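Local coordinates for protein cell division GTPase FtsZ, diverged (Clostridium botulinum C, PDB 3V3T) that is of unknown function but belongs to the tubulin/FtsZ family as a diverged, TubZ-like relative of the bacterial cell division protein FtsZ, at residues 181-184 with 185-188; 228-231 with 232-236. The protein carries 1 engineered substitution. One frame throughout, in Å; residues are numbered along the deposited sequence.

Contact 1 of 2, residues 181-184 with 185-188; sequences TLFN and DFMN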
loop_
_atom_site.group_PDB
_atom_site.type_symbol
_atom_site.label_atom_id
_atom_site.label_comp_id
_atom_site.label_asym_id
_atom_site.label_seq_id
_atom_site.Cartn_x
_atom_site.Cartn_y
_atom_site.Cartn_z
ATOM N N THR A 181 3.047 -5.065 -9.644
ATOM C CA THR A 181 4.117 -4.732 -10.577
ATOM C C THR A 181 4.883 -3.500 -10.104
ATOM O O THR A 181 6.118 -3.496 -10.076
ATOM C CB THR A 181 3.578 -4.539 -12.006
ATOM O OG1 THR A 181 2.956 -5.752 -12.430
ATOM C CG2 THR A 181 4.704 -4.196 -12.984
ATOM N N LEU A 182 4.159 -2.459 -9.706
ATOM C CA LEU A 182 4.823 -1.222 -9.307
ATOM C C LEU A 182 5.671 -1.445 -8.061
ATOM O O LEU A 182 6.797 -0.969 -7.964
ATOM C CB LEU A 182 3.814 -0.103 -9.079
ATOM C CG LEU A 182 3.110 0.425 -10.330
ATOM C CD1 LEU A 182 2.003 1.385 -9.934
ATOM C CD2 LEU A 182 4.104 1.113 -11.243
ATOM N N PHE A 183 5.139 -2.182 -7.105
ATOM C CA PHE A 183 5.876 -2.400 -5.876
ATOM C C PHE A 183 7.121 -3.251 -6.104
ATOM O O PHE A 183 8.202 -2.942 -5.609
ATOM C CB PHE A 183 4.985 -3.049 -4.822
ATOM C CG PHE A 183 5.619 -3.113 -3.485
ATOM C CD1 PHE A 183 5.602 -2.005 -2.650
ATOM C CD2 PHE A 183 6.237 -4.275 -3.051
ATOM C CE1 PHE A 183 6.195 -2.067 -1.385
ATOM C CE2 PHE A 183 6.822 -4.335 -1.801
ATOM C CZ PHE A 183 6.796 -3.222 -0.969
ATOM N N ASN A 184 6.964 -4.332 -6.850
ATOM C CA ASN A 184 8.098 -5.173 -7.173
ATOM C C ASN A 184 9.145 -4.439 -8.028
ATOM O O ASN A 184 10.352 -4.614 -7.832
ATOM C CB ASN A 184 7.632 -6.471 -7.836
ATOM C CG ASN A 184 8.750 -7.466 -7.998
ATOM O OD1 ASN A 184 9.315 -7.954 -7.013
ATOM N ND2 ASN A 184 9.086 -7.774 -9.244
ATOM N N ASP A 185 8.692 -3.606 -8.963
ATOM C CA ASP A 185 9.622 -2.788 -9.751
ATOM C C ASP A 185 10.381 -1.845 -8.833
ATOM O O ASP A 185 11.588 -1.669 -8.967
ATOM C CB ASP A 185 8.884 -1.979 -10.814
ATOM C CG ASP A 185 8.417 -2.832 -11.968
ATOM O OD1 ASP A 185 8.877 -3.990 -12.084
ATOM O OD2 ASP A 185 7.590 -2.341 -12.757
ATOM N N PHE A 186 9.657 -1.253 -7.887
ATOM C CA PHE A 186 10.254 -0.397 -6.871
ATOM C C PHE A 186 11.384 -1.130 -6.124
ATOM O O PHE A 186 12.517 -0.654 -6.070
ATOM C CB PHE A 186 9.138 0.122 -5.951
ATOM C CG PHE A 186 9.604 0.615 -4.624
ATOM C CD1 PHE A 186 10.766 1.342 -4.505
ATOM C CD2 PHE A 186 8.848 0.368 -3.487
ATOM C CE1 PHE A 186 11.176 1.796 -3.272
ATOM C CE2 PHE A 186 9.249 0.829 -2.258
ATOM C CZ PHE A 186 10.414 1.543 -2.148
ATOM N N MET A 187 11.093 -2.315 -5.601
ATOM C CA MET A 187 12.117 -3.129 -4.950
ATOM C C MET A 187 13.277 -3.544 -5.866
ATOM O O MET A 187 14.349 -3.892 -5.383
ATOM C CB MET A 187 11.481 -4.377 -4.339
ATOM C CG MET A 187 10.445 -4.078 -3.274
ATOM S SD MET A 187 11.188 -3.277 -1.832
ATOM C CE MET A 187 11.222 -1.566 -2.326
ATOM N N ASN A 188 13.074 -3.532 -7.180
ATOM C CA ASN A 188 14.156 -3.933 -8.092
ATOM C C ASN A 188 15.090 -2.807 -8.558
ATOM O O ASN A 188 15.925 -3.032 -9.432
ATOM C CB ASN A 188 13.598 -4.637 -9.334
ATOM C CG ASN A 188 13.089 -6.028 -9.041
ATOM O OD1 ASN A 188 13.521 -6.684 -8.087
ATOM N ND2 ASN A 188 12.174 -6.498 -9.878
HETATM O O HOH W 1 7.738 -6.226 -11.417
#

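Contact 2 of 2, residues 228-231 with 232-236; sequences LAKS and LKESI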
loop_
_atom_site.group_PDB
_atom_site.type_symbol
_atom_site.label_atom_id
_atom_site.label_comp_id
_atom_site.label_asym_id
_atom_site.label_seq_id
_atom_site.Cartn_x
_atom_site.Cartn_y
_atom_site.Cartn_z
ATOM N N LEU A 228 4.791 12.069 -17.165
ATOM C CA LEU A 228 4.550 11.916 -15.730
ATOM C C LEU A 228 3.154 12.396 -15.370
ATOM O O LEU A 228 2.507 11.866 -14.458
ATOM C CB LEU A 228 5.615 12.658 -14.910
ATOM C CG LEU A 228 6.852 11.786 -14.706
ATOM C CD1 LEU A 228 8.017 12.573 -14.156
ATOM C CD2 LEU A 228 6.490 10.626 -13.789
ATOM N N ALA A 229 2.687 13.396 -16.103
ATOM C CA ALA A 229 1.340 13.897 -15.905
ATOM C C ALA A 229 0.318 12.816 -16.257
ATOM O O ALA A 229 -0.640 12.602 -15.523
ATOM C CB ALA A 229 1.120 15.155 -16.729
ATOM N N LYS A 230 0.529 12.134 -17.377
ATOM C CA LYS A 230 -0.300 10.994 -17.755
ATOM C C LYS A 230 -0.240 9.938 -16.650
ATOM O O LYS A 230 -1.263 9.420 -16.195
ATOM C CB LYS A 230 0.214 10.413 -19.076
ATOM C CG LYS A 230 -0.541 9.209 -19.600
ATOM C CD LYS A 230 -0.069 8.859 -21.007
ATOM C CE LYS A 230 -0.610 7.514 -21.453
ATOM N NZ LYS A 230 -2.098 7.503 -21.509
ATOM N N SER A 231 0.977 9.643 -16.204
ATOM C CA SER A 231 1.188 8.658 -15.163
ATOM C C SER A 231 0.410 8.982 -13.874
ATOM O O SER A 231 -0.251 8.107 -13.300
ATOM C CB SER A 231 2.683 8.510 -14.889
ATOM O OG SER A 231 2.896 7.613 -13.821
ATOM N N LEU A 232 0.486 10.230 -13.422
ATOM C CA LEU A 232 -0.281 10.652 -12.247
ATOM C C LEU A 232 -1.790 10.591 -12.489
ATOM O O LEU A 232 -2.545 10.085 -11.661
ATOM C CB LEU A 232 0.089 12.073 -11.834
ATOM C CG LEU A 232 1.203 12.284 -10.830
ATOM C CD1 LEU A 232 1.469 13.784 -10.773
ATOM C CD2 LEU A 232 0.815 11.717 -9.449
ATOM N N LYS A 233 -2.242 11.125 -13.613
ATOM C CA LYS A 233 -3.667 11.083 -13.888
ATOM C C LYS A 233 -4.217 9.655 -13.872
ATOM O O LYS A 233 -5.317 9.405 -13.357
ATOM C CB LYS A 233 -3.963 11.737 -15.217
ATOM C CG LYS A 233 -4.057 13.247 -15.120
ATOM C CD LYS A 233 -5.257 13.683 -14.276
ATOM C CE LYS A 233 -5.244 15.192 -14.060
ATOM N NZ LYS A 233 -6.428 15.667 -13.304
ATOM N N GLU A 234 -3.449 8.728 -14.439
ATOM C CA GLU A 234 -3.879 7.339 -14.560
ATOM C C GLU A 234 -3.496 6.505 -13.345
ATOM O O GLU A 234 -3.754 5.298 -13.308
ATOM C CB GLU A 234 -3.298 6.718 -15.836
ATOM C CG GLU A 234 -3.845 7.374 -17.112
ATOM C CD GLU A 234 -3.320 6.736 -18.383
ATOM O OE1 GLU A 234 -2.327 5.985 -18.307
ATOM O OE2 GLU A 234 -3.902 6.986 -19.462
ATOM N N SER A 235 -2.880 7.143 -12.356
ATOM C CA SER A 235 -2.293 6.408 -11.226
ATOM C C SER A 235 -3.309 5.583 -10.432
ATOM O O SER A 235 -4.412 6.041 -10.161
ATOM C CB SER A 235 -1.554 7.361 -10.283
ATOM O OG SER A 235 -0.931 6.646 -9.241
ATOM N N ILE A 236 -2.931 4.364 -10.057
ATOM C CA ILE A 236 -3.800 3.538 -9.237
ATOM C C ILE A 236 -3.815 3.982 -7.776
ATOM O O ILE A 236 -4.684 3.553 -7.000
ATOM C CB ILE A 236 -3.413 2.059 -9.279
ATOM C CG1 ILE A 236 -1.978 1.866 -8.776
ATOM C CG2 ILE A 236 -3.612 1.514 -10.663
ATOM C CD1 ILE A 236 -1.666 0.447 -8.387
#

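Contact 1 of 2, residues 181-184 with 185-188
Phe183 and Phe186 meet in an offset edge-to-face pair on the last turns of helix 172-187. The edge of Phe186 is turned toward the face of Phe183, with the planes at 83° and the centroids 5.8 Å apart. Phe183 has CG anti to the backbone N, beside the carbonyl carbon (chi1 -171°), and the ring stands out from the helix with a face turned to Phe186. Met187 comes at this ring obliquely. Its CG lies 3.9 Å from Phe183 CE2, and its SD makes a Met-aromatic contact 5.0 Å from the Phe183 centroid. The chain then bends and puts the methyl over a face of Phe186.

The polar side is built differently. Thr181 and Asp185 run side by side, and Thr181 CG2 touches Asp185 OD2 at 3.4 Å. Water 1 bridges two neighbours: Asn184 ND2 donates to it at 3.0 Å, and it donates to Asp185 OD1 at 2.6 Å. The amides of Asn184 and Asn188 are nearly perpendicular, at 79°. Their ND2 atoms approach to 3.4 Å but, both being donors, do not bond.

Backbone i to i+4 bonds run from Thr181, Leu182 and Phe183. The next one, Asn188 N to Asn184 O at 3.0 Å, is weak, as the helix ends here.

Lys4 bonds to OD1 of both asparagines, Tyr30 also bonds to Asn184 OD1, and Lys279 forms a salt bridge with Asp185 OD2. Leu23, Leu207 and Ile215 help to cover the apolar side.

The contact therefore splits the helix end into an apolar and a polar face. On the polar face Asp185 OD2 also lies close to Glu217 OE2, and the positive charge of Lys279 probably offsets the closeness of the two acids.

Contact 2 of 2, residues 228-231 with 232-236
Lys230 and Glu234 lie one helical turn apart and cross obliquely to form a salt bridge. Lys230 NZ donates to Glu234 OE2 at 2.8 Å. It comes from above the carboxylate, 40° out of its plane. The grip is one-sided, because Glu234 OE1 is 3.6 Å from the same NZ. Lys230 runs out extended and bends only at its last torsion (chi4 62°), which turns NZ toward Glu234 OE2. Glu234 is extended beyond CG (chi2 -178°), and its carboxylate reaches back toward the lysine chain. The aliphatic part of the lysine also takes part: its CG is 3.9 Å from Glu234 CD. Both residues are exposed, so the pair sits on the outer face of the helix.

Leu232 and Lys233 each lay CB beside the carbonyl oxygen one turn back. Leu232 CB is 3.6 Å from Leu228 O, and Lys233 CB is 3.4 Å from Ala229 O. Lys233 then leads its amine away. Ser231 OG points away from its own helix and bonds to Glu217 O.

Three backbone bonds run from residues 228, 229 and 230 to residues 232, 233 and 234. The last, Glu234 N to Lys230 O at 2.9 Å, ties together the backbones of the salt-bridged pair. Beyond it the chain leaves the helix, and Ser235 N bonds back to Leu232 O at 3.0 Å. Lys168 satisfies the carbonyls of Lys233 and Ser235, and Arg169 that of Glu234. Their positive charge probably suits the negative end of the helix dipole.

On the inner face, Ser231, Leu232 and Ser235 rest on Leu216 of strand 211-217. Leu228 and Leu232 pack on helix 258-265. The side chain of Ile236 packs on helix 172-187, while its backbone bonds to Asp165.

How the contacts relate
Contact 1 comes first along the chain, at the end of helix 172-187. Contact 2 follows at the end of helix 224-233. Their centres are about 17 Å apart. Both helices pack on strand 211-217 of the mixed sheet. Contact 1 meets Ile215 and contact 2 meets Leu216, consistent with opposite faces of that strand. The two contacts touch directly where Leu182 CD1 packs 4.1 Å from Ile236 CD1. By order in the fold, helix 172-187 probably corresponds to the central helix of tubulin-like proteins, which joins the GTPase domain to the C-terminal domain. Contact 2 lies in the TubZ-like C-terminal region, so this touch joins that region to what is probably the central helix.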